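PDB 6PWI: putative hyaluronoglucosaminidase from Clostridium perfringens, which probably acts as a family 84 glycoside hydrolase with hexosaminidase activity, its catalytic barrel forming one part of a longer secreted, cell-wall-anchored protein. Local coordinates for residues Ala297-Met311 and Tyr325-Glu337. Sequence-based numbering, arbitrary orientation.
Sequences ADDAEGEANNQVKLM and YEFIFVPKVYTKE
Phe329 reaches from its strand to the helix that precedes it, and three residues of 297-311 meet its ring. A chi1 of -178°, with CG anti to the backbone N, brings the ring up against Met311, Gln307 and Ala297. Met311 is the one to follow outward. Its CB leads to CG, which lies 4.0 Å from Phe329 CD1; SD comes next, 3.9 Å from the same CD1 in an oblique Met-aromatic contact. Bends at chi2 (-49°) and chi3 (-64°) then carry the methyl CE to Phe327, 3.9 Å from its CB and close to CG, so one methionine bridges two phenylalanines two residues apart. At the far end of the Phe329 ring, CZ takes Ala297 CB obliquely at 3.7 Å and Gln307 OE1 in the ring plane, at the edge. Gln307 OE1 is hydrogen-bonded to Tyr347 OH, and the same hydroxyl accepts the N-H of Lys332, which ties the helix to the loop after the strand.

The backbones meet directly where Ala297 N donates to Val330 O at 2.8 Å, joining the ends of the neighbouring strands 293-296 and 328-330. Beyond it the loops stay close: Lys332, extended, lays CB 3.4 Å from Ala297 O and brings CE near Ala300 O, while Asp298 CB rests against Tyr334 CE2 at 4.0 Å. These loops follow the two strands on the active-site rim of the barrel; Asp299, the predicted proton donor, takes no part in the contact, and its OD1 is hydrogen-bonded to His256 ND1.

The contact joins parts of the beta-alpha-beta unit made by strand 293-296, helix 304-321 and strand 328-330 in the (beta/alpha)8 barrel: Val295 touches Met311 and Phe329, helix 268-286 meets Phe327 through Phe282, and helix 346-351 flanks Gln307.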
ATOM      1  N   ALA A 297      -4.447 -17.445 -13.344  1.00 26.99           N
ATOM      2  CA  ALA A 297      -5.304 -18.149 -14.284  1.00 28.75           C
ATOM      3  C   ALA A 297      -6.392 -17.230 -14.840  1.00 30.69           C
ATOM      4  O   ALA A 297      -7.347 -17.705 -15.451  1.00 32.56           O
ATOM      5  CB  ALA A 297      -5.899 -19.368 -13.619  1.00 27.23           C
ATOM      6  N   ASP A 298      -6.242 -15.917 -14.638  1.00 33.43           N
ATOM      7  CA  ASP A 298      -7.225 -14.948 -15.101  1.00 36.00           C
ATOM      8  C   ASP A 298      -7.383 -15.035 -16.618  1.00 36.97           C
ATOM      9  O   ASP A 298      -8.413 -14.646 -17.154  1.00 38.01           O
ATOM     10  CB  ASP A 298      -6.864 -13.525 -14.668  1.00 38.10           C
ATOM     11  CG  ASP A 298      -5.414 -13.167 -14.935  1.00 40.80           C
ATOM     12  OD1 ASP A 298      -4.537 -13.753 -14.274  1.00 40.55           O
ATOM     13  OD2 ASP A 298      -5.170 -12.313 -15.813  1.00 46.40           O
ATOM     14  N   ASP A 299      -6.361 -15.562 -17.296  1.00 38.55           N
ATOM     15  CA  ASP A 299      -6.368 -15.647 -18.748  1.00 41.63           C
ATOM     16  C   ASP A 299      -6.239 -17.103 -19.204  1.00 44.69           C
ATOM     17  O   ASP A 299      -5.704 -17.367 -20.280  1.00 45.27           O
ATOM     18  CB  ASP A 299      -5.285 -14.742 -19.347  1.00 39.62           C
ATOM     19  CG  ASP A 299      -3.900 -14.901 -18.730  1.00 40.84           C
ATOM     20  OD1 ASP A 299      -3.704 -15.833 -17.905  1.00 38.51           O
ATOM     21  OD2 ASP A 299      -3.016 -14.087 -19.085  1.00 40.84           O
ATOM     22  N   ALA A 300      -6.754 -18.039 -18.392  1.00 45.99           N
ATOM     23  CA  ALA A 300      -6.543 -19.464 -18.605  1.00 47.05           C
ATOM     24  C   ALA A 300      -7.481 -19.993 -19.688  1.00 49.97           C
ATOM     25  O   ALA A 300      -8.594 -19.489 -19.844  1.00 49.74           O
ATOM     26  CB  ALA A 300      -6.726 -20.208 -17.308  1.00 44.41           C
ATOM     27  N   GLU A 301      -7.034 -21.040 -20.402  1.00 55.41           N
ATOM     28  CA  GLU A 301      -7.726 -21.518 -21.592  1.00 59.45           C
ATOM     29  C   GLU A 301      -8.481 -22.822 -21.329  1.00 60.31           C
ATOM     30  O   GLU A 301      -9.666 -22.907 -21.641  1.00 65.66           O
ATOM     31  CB  GLU A 301      -6.780 -21.621 -22.792  1.00 62.60           C
ATOM     32  CG  GLU A 301      -6.345 -20.277 -23.361  1.00 70.24           C
ATOM     33  CD  GLU A 301      -7.438 -19.339 -23.857  1.00 75.45           C
ATOM     34  OE1 GLU A 301      -8.380 -19.817 -24.527  1.00 77.85           O
ATOM     35  OE2 GLU A 301      -7.342 -18.124 -23.574  1.00 76.50           O
ATOM     36  N   GLY A 302      -7.804 -23.831 -20.764  1.00 57.47           N
ATOM     37  CA  GLY A 302      -8.371 -25.171 -20.657  1.00 56.96           C
ATOM     38  C   GLY A 302      -9.474 -25.321 -19.601  1.00 55.85           C
ATOM     39  O   GLY A 302     -10.113 -24.352 -19.188  1.00 53.51           O
ATOM     40  N   GLU A 303      -9.700 -26.575 -19.186  1.00 52.62           N
ATOM     41  CA  GLU A 303     -10.682 -26.917 -18.169  1.00 49.04           C
ATOM     42  C   GLU A 303     -10.119 -26.585 -16.784  1.00 47.35           C
ATOM     43  O   GLU A 303      -8.904 -26.548 -16.592  1.00 48.36           O
ATOM     44  CB  GLU A 303     -11.093 -28.388 -18.314  1.00 46.49           C
ATOM     45  N   ALA A 304     -11.022 -26.339 -15.826  1.00 44.19           N
ATOM     46  CA  ALA A 304     -10.681 -26.017 -14.448  1.00 41.04           C
ATOM     47  C   ALA A 304      -9.988 -27.197 -13.767  1.00 41.36           C
ATOM     48  O   ALA A 304      -9.154 -27.002 -12.882  1.00 40.91           O
ATOM     49  CB  ALA A 304     -11.932 -25.631 -13.702  1.00 38.58           C
ATOM     50  N   ASN A 305     -10.358 -28.415 -14.181  1.00 42.06           N
ATOM     51  CA  ASN A 305      -9.817 -29.645 -13.627  1.00 41.72           C
ATOM     52  C   ASN A 305      -8.301 -29.664 -13.767  1.00 39.48           C
ATOM     53  O   ASN A 305      -7.594 -30.090 -12.854  1.00 40.28           O
ATOM     54  CB  ASN A 305     -10.416 -30.873 -14.307  1.00 48.17           C
ATOM     55  CG  ASN A 305     -11.660 -31.352 -13.594  1.00 55.59           C
ATOM     56  OD1 ASN A 305     -11.744 -31.282 -12.366  1.00 55.10           O
ATOM     57  ND2 ASN A 305     -12.629 -31.835 -14.355  1.00 59.64           N
ATOM     58  N   ASN A 306      -7.825 -29.197 -14.923  1.00 35.36           N
ATOM     59  CA  ASN A 306      -6.406 -29.190 -15.225  1.00 34.24           C
ATOM     60  C   ASN A 306      -5.671 -28.256 -14.265  1.00 32.80           C
ATOM     61  O   ASN A 306      -4.600 -28.601 -13.766  1.00 30.25           O
ATOM     62  CB  ASN A 306      -6.166 -28.901 -16.707  1.00 34.75           C
ATOM     63  CG  ASN A 306      -6.608 -30.056 -17.581  1.00 37.48           C
ATOM     64  OD1 ASN A 306      -6.721 -31.192 -17.115  1.00 36.58           O
ATOM     65  ND2 ASN A 306      -6.861 -29.778 -18.850  1.00 38.15           N
ATOM     66  N   GLN A 307      -6.278 -27.086 -14.007  1.00 30.66           N
ATOM     67  CA  GLN A 307      -5.705 -26.088 -13.122  1.00 28.73           C
ATOM     68  C   GLN A 307      -5.486 -26.699 -11.740  1.00 28.10           C
ATOM     69  O   GLN A 307      -4.446 -26.480 -11.128  1.00 26.91           O
ATOM     70  CB  GLN A 307      -6.569 -24.827 -13.116  1.00 29.27           C
ATOM     71  CG  GLN A 307      -6.492 -24.048 -14.424  1.00 29.70           C
ATOM     72  CD  GLN A 307      -7.627 -23.071 -14.616  1.00 29.30           C
ATOM     73  OE1 GLN A 307      -8.098 -22.439 -13.675  1.00 29.85           O
ATOM     74  NE2 GLN A 307      -8.066 -22.927 -15.855  1.00 29.39           N
ATOM     75  N   VAL A 308      -6.450 -27.509 -11.285  1.00 28.10           N
ATOM     76  CA  VAL A 308      -6.349 -28.201 -10.010  1.00 28.19           C
ATOM     77  C   VAL A 308      -5.208 -29.221 -10.062  1.00 30.05           C
ATOM     78  O   VAL A 308      -4.380 -29.273  -9.149  1.00 30.48           O
ATOM     79  CB  VAL A 308      -7.686 -28.853  -9.608  1.00 26.94           C
ATOM     80  CG1 VAL A 308      -7.564 -29.645  -8.310  1.00 26.50           C
ATOM     81  CG2 VAL A 308      -8.785 -27.815  -9.488  1.00 26.62           C
ATOM     82  N   LYS A 309      -5.173 -30.029 -11.132  1.00 31.09           N
ATOM     83  CA  LYS A 309      -4.133 -31.028 -11.335  1.00 30.55           C
ATOM     84  C   LYS A 309      -2.763 -30.396 -11.092  1.00 29.24           C
ATOM     85  O   LYS A 309      -1.991 -30.896 -10.276  1.00 29.05           O
ATOM     86  CB  LYS A 309      -4.272 -31.650 -12.728  1.00 32.02           C
ATOM     87  CG  LYS A 309      -3.327 -32.790 -13.074  1.00 35.15           C
ATOM     88  CD  LYS A 309      -3.837 -33.569 -14.284  1.00 40.73           C
ATOM     89  CE  LYS A 309      -2.769 -34.280 -15.090  1.00 41.49           C
ATOM     90  NZ  LYS A 309      -1.955 -35.191 -14.246  1.00 44.62           N
ATOM     91  N   LEU A 310      -2.487 -29.269 -11.766  1.00 27.79           N
ATOM     92  CA  LEU A 310      -1.193 -28.619 -11.660  1.00 28.10           C
ATOM     93  C   LEU A 310      -0.906 -28.230 -10.210  1.00 29.27           C
ATOM     94  O   LEU A 310       0.184 -28.501  -9.700  1.00 29.27           O
ATOM     95  CB  LEU A 310      -1.129 -27.404 -12.591  1.00 28.11           C
ATOM     96  CG  LEU A 310       0.137 -26.555 -12.445  1.00 29.58           C
ATOM     97  CD1 LEU A 310       1.376 -27.341 -12.844  1.00 28.92           C
ATOM     98  CD2 LEU A 310       0.047 -25.271 -13.256  1.00 30.68           C
ATOM     99  N   MET A 311      -1.895 -27.611  -9.549  1.00 28.56           N
ATOM    100  CA  MET A 311      -1.697 -27.062  -8.217  1.00 28.70           C
ATOM    101  C   MET A 311      -1.425 -28.191  -7.224  1.00 29.75           C
ATOM    102  O   MET A 311      -0.718 -27.988  -6.237  1.00 28.65           O
ATOM    103  CB  MET A 311      -2.895 -26.222  -7.755  1.00 28.35           C
ATOM    104  CG  MET A 311      -3.098 -24.930  -8.553  1.00 28.13           C
ATOM    105  SD  MET A 311      -1.619 -23.887  -8.796  1.00 28.81           S
ATOM    106  CE  MET A 311      -1.224 -23.424  -7.109  1.00 27.88           C
ATOM    107  N   TYR A 325       6.513 -20.673   1.528  1.00 36.46           N
ATOM    108  CA  TYR A 325       5.193 -20.283   1.988  1.00 38.45           C
ATOM    109  C   TYR A 325       4.149 -20.740   0.971  1.00 37.85           C
ATOM    110  O   TYR A 325       4.494 -21.165  -0.130  1.00 37.05           O
ATOM    111  CB  TYR A 325       5.132 -18.775   2.230  1.00 43.46           C
ATOM    112  CG  TYR A 325       6.013 -18.257   3.339  1.00 51.22           C
ATOM    113  CD1 TYR A 325       5.653 -18.405   4.673  1.00 55.81           C
ATOM    114  CD2 TYR A 325       7.197 -17.590   3.059  1.00 53.31           C
ATOM    115  CE1 TYR A 325       6.453 -17.915   5.696  1.00 56.90           C
ATOM    116  CE2 TYR A 325       8.008 -17.094   4.070  1.00 54.51           C
ATOM    117  CZ  TYR A 325       7.633 -17.254   5.394  1.00 56.63           C
ATOM    118  OH  TYR A 325       8.426 -16.766   6.394  1.00 55.81           O
ATOM    119  N   GLU A 326       2.868 -20.640   1.349  1.00 39.26           N
ATOM    120  CA  GLU A 326       1.793 -21.241   0.569  1.00 37.93           C
ATOM    121  C   GLU A 326       1.553 -20.452  -0.715  1.00 33.89           C
ATOM    122  O   GLU A 326       1.821 -19.253  -0.773  1.00 31.95           O
ATOM    123  CB  GLU A 326       0.527 -21.445   1.406  1.00 39.90           C
ATOM    124  CG  GLU A 326       0.163 -20.270   2.290  1.00 42.94           C
ATOM    125  CD  GLU A 326      -0.899 -20.623   3.318  1.00 46.99           C
ATOM    126  OE1 GLU A 326      -2.016 -20.051   3.244  1.00 47.19           O
ATOM    127  OE2 GLU A 326      -0.612 -21.479   4.186  1.00 48.91           O
ATOM    128  N   PHE A 327       1.066 -21.163  -1.737  1.00 31.19           N
ATOM    129  CA  PHE A 327       0.808 -20.594  -3.047  1.00 31.01           C
ATOM    130  C   PHE A 327      -0.392 -19.651  -3.018  1.00 30.35           C
ATOM    131  O   PHE A 327      -1.335 -19.815  -2.240  1.00 29.49           O
ATOM    132  CB  PHE A 327       0.523 -21.689  -4.077  1.00 32.11           C
ATOM    133  CG  PHE A 327       1.729 -22.449  -4.569  1.00 33.34           C
ATOM    134  CD1 PHE A 327       2.579 -21.900  -5.520  1.00 34.10           C
ATOM    135  CD2 PHE A 327       1.993 -23.732  -4.108  1.00 33.15           C
ATOM    136  CE1 PHE A 327       3.679 -22.610  -5.984  1.00 35.14           C
ATOM    137  CE2 PHE A 327       3.093 -24.440  -4.569  1.00 33.14           C
ATOM    138  CZ  PHE A 327       3.934 -23.878  -5.505  1.00 34.62           C
ATOM    139  N   ILE A 328      -0.321 -18.661  -3.909  1.00 29.01           N
ATOM    140  CA  ILE A 328      -1.405 -17.751  -4.212  1.00 28.32           C
ATOM    141  C   ILE A 328      -1.939 -18.157  -5.580  1.00 27.44           C
ATOM    142  O   ILE A 328      -1.157 -18.493  -6.464  1.00 29.73           O
ATOM    143  CB  ILE A 328      -0.839 -16.320  -4.180  1.00 29.56           C
ATOM    144  CG1 ILE A 328      -0.696 -15.844  -2.733  1.00 30.82           C
ATOM    145  CG2 ILE A 328      -1.670 -15.363  -5.014  1.00 30.87           C
ATOM    146  CD1 ILE A 328       0.568 -15.069  -2.459  1.00 32.67           C
ATOM    147  N   PHE A 329      -3.267 -18.173  -5.737  1.00 25.53           N
ATOM    148  CA  PHE A 329      -3.886 -18.541  -7.003  1.00 23.43           C
ATOM    149  C   PHE A 329      -4.923 -17.488  -7.393  1.00 22.24           C
ATOM    150  O   PHE A 329      -5.784 -17.131  -6.597  1.00 22.05           O
ATOM    151  CB  PHE A 329      -4.477 -19.953  -6.914  1.00 23.23           C
ATOM    152  CG  PHE A 329      -5.114 -20.474  -8.180  1.00 23.42           C
ATOM    153  CD1 PHE A 329      -4.371 -21.188  -9.112  1.00 23.36           C
ATOM    154  CD2 PHE A 329      -6.461 -20.264  -8.441  1.00 22.86           C
ATOM    155  CE1 PHE A 329      -4.951 -21.657 -10.282  1.00 23.23           C
ATOM    156  CE2 PHE A 329      -7.039 -20.732  -9.613  1.00 22.89           C
ATOM    157  CZ  PHE A 329      -6.285 -21.427 -10.533  1.00 22.99           C
ATOM    158  N   VAL A 330      -4.830 -16.989  -8.627  1.00 21.46           N
ATOM    159  CA  VAL A 330      -5.785 -16.013  -9.125  1.00 21.10           C
ATOM    160  C   VAL A 330      -6.695 -16.734 -10.115  1.00 21.84           C
ATOM    161  O   VAL A 330      -6.233 -17.190 -11.153  1.00 23.26           O
ATOM    162  CB  VAL A 330      -5.084 -14.805  -9.777  1.00 19.76           C
ATOM    163  CG1 VAL A 330      -6.076 -13.867 -10.445  1.00 19.84           C
ATOM    164  CG2 VAL A 330      -4.237 -14.045  -8.783  1.00 19.46           C
ATOM    165  N   PRO A 331      -8.007 -16.878  -9.830  1.00 22.14           N
ATOM    166  CA  PRO A 331      -8.867 -17.736 -10.647  1.00 22.45           C
ATOM    167  C   PRO A 331      -9.292 -17.021 -11.928  1.00 24.05           C
ATOM    168  O   PRO A 331      -9.133 -15.803 -12.037  1.00 23.50           O
ATOM    169  CB  PRO A 331     -10.049 -17.990  -9.701  1.00 22.35           C
ATOM    170  CG  PRO A 331     -10.149 -16.714  -8.883  1.00 21.68           C
ATOM    171  CD  PRO A 331      -8.725 -16.219  -8.727  1.00 21.51           C
ATOM    172  N   LYS A 332      -9.810 -17.789 -12.899  1.00 25.00           N
ATOM    173  CA  LYS A 332     -10.308 -17.218 -14.139  1.00 26.32           C
ATOM    174  C   LYS A 332     -11.545 -16.373 -13.851  1.00 25.11           C
ATOM    175  O   LYS A 332     -11.728 -15.311 -14.439  1.00 25.65           O
ATOM    176  CB  LYS A 332     -10.651 -18.301 -15.162  1.00 29.63           C
ATOM    177  CG  LYS A 332     -11.130 -17.757 -16.500  1.00 35.02           C
ATOM    178  CD  LYS A 332     -11.771 -18.798 -17.381  1.00 41.55           C
ATOM    179  CE  LYS A 332     -11.936 -18.316 -18.808  1.00 46.87           C
ATOM    180  NZ  LYS A 332     -12.896 -19.164 -19.555  1.00 51.89           N
ATOM    181  N   VAL A 333     -12.385 -16.873 -12.944  1.00 23.23           N
ATOM    182  CA  VAL A 333     -13.562 -16.182 -12.452  1.00 22.11           C
ATOM    183  C   VAL A 333     -13.186 -15.540 -11.120  1.00 22.14           C
ATOM    184  O   VAL A 333     -13.096 -16.240 -10.110  1.00 23.31           O
ATOM    185  CB  VAL A 333     -14.718 -17.191 -12.282  1.00 21.70           C
ATOM    186  CG1 VAL A 333     -15.895 -16.619 -11.508  1.00 20.74           C
ATOM    187  CG2 VAL A 333     -15.162 -17.778 -13.616  1.00 20.87           C
ATOM    188  N   TYR A 334     -12.969 -14.214 -11.120  1.00 20.73           N
ATOM    189  CA  TYR A 334     -12.441 -13.542  -9.941  1.00 19.93           C
ATOM    190  C   TYR A 334     -13.365 -12.415  -9.478  1.00 19.95           C
ATOM    191  O   TYR A 334     -12.968 -11.577  -8.665  1.00 19.71           O
ATOM    192  CB  TYR A 334     -11.016 -13.038 -10.181  1.00 19.41           C
ATOM    193  CG  TYR A 334     -10.877 -12.113 -11.360  1.00 19.86           C
ATOM    194  CD1 TYR A 334     -11.215 -10.769 -11.266  1.00 19.94           C
ATOM    195  CD2 TYR A 334     -10.431 -12.593 -12.582  1.00 20.00           C
ATOM    196  CE1 TYR A 334     -11.107  -9.922 -12.357  1.00 20.60           C
ATOM    197  CE2 TYR A 334     -10.305 -11.760 -13.681  1.00 20.95           C
ATOM    198  CZ  TYR A 334     -10.654 -10.425 -13.569  1.00 21.48           C
ATOM    199  OH  TYR A 334     -10.531  -9.625 -14.666  1.00 22.00           O
ATOM    200  N   THR A 335     -14.590 -12.388 -10.011  1.00 20.00           N
ATOM    201  CA  THR A 335     -15.610 -11.466  -9.532  1.00 20.81           C
ATOM    202  C   THR A 335     -16.951 -12.186  -9.504  1.00 21.57           C
ATOM    203  O   THR A 335     -17.158 -13.163 -10.228  1.00 21.48           O
ATOM    204  CB  THR A 335     -15.783 -10.206 -10.400  1.00 20.15           C
ATOM    205  OG1 THR A 335     -16.572 -10.515 -11.549  1.00 20.33           O
ATOM    206  CG2 THR A 335     -14.492  -9.533 -10.811  1.00 19.69           C
ATOM    207  N   LYS A 336     -17.862 -11.664  -8.678  1.00 22.42           N
ATOM    208  CA  LYS A 336     -19.173 -12.259  -8.520  1.00 23.65           C
ATOM    209  C   LYS A 336     -19.940 -12.124  -9.832  1.00 25.48           C
ATOM    210  O   LYS A 336     -20.679 -13.030 -10.210  1.00 26.18           O
ATOM    211  CB  LYS A 336     -19.913 -11.592  -7.360  1.00 23.68           C
ATOM    212  CG  LYS A 336     -21.258 -12.207  -7.006  1.00 22.82           C
ATOM    213  CD  LYS A 336     -22.028 -11.342  -6.055  1.00 22.05           C
ATOM    214  CE  LYS A 336     -23.380 -11.932  -5.740  1.00 22.95           C
ATOM    215  NZ  LYS A 336     -24.103 -11.118  -4.736  1.00 23.68           N
ATOM    216  N   GLU A 337     -19.730 -10.996 -10.523  1.00 27.38           N
ATOM    217  CA  GLU A 337     -20.368 -10.726 -11.800  1.00 30.48           C
ATOM    218  C   GLU A 337     -20.022 -11.805 -12.829  1.00 28.78           C
ATOM    219  O   GLU A 337     -20.907 -12.303 -13.520  1.00 27.92           O
ATOM    220  CB  GLU A 337     -19.971  -9.346 -12.321  1.00 35.77           C
ATOM    221  CG  GLU A 337     -20.677  -8.969 -13.615  1.00 42.79           C
ATOM    222  CD  GLU A 337     -20.238  -7.646 -14.218  1.00 50.21           C
ATOM    223  OE1 GLU A 337     -19.009  -7.407 -14.295  1.00 54.22           O
ATOM    224  OE2 GLU A 337     -21.123  -6.845 -14.594  1.00 55.21           O
TER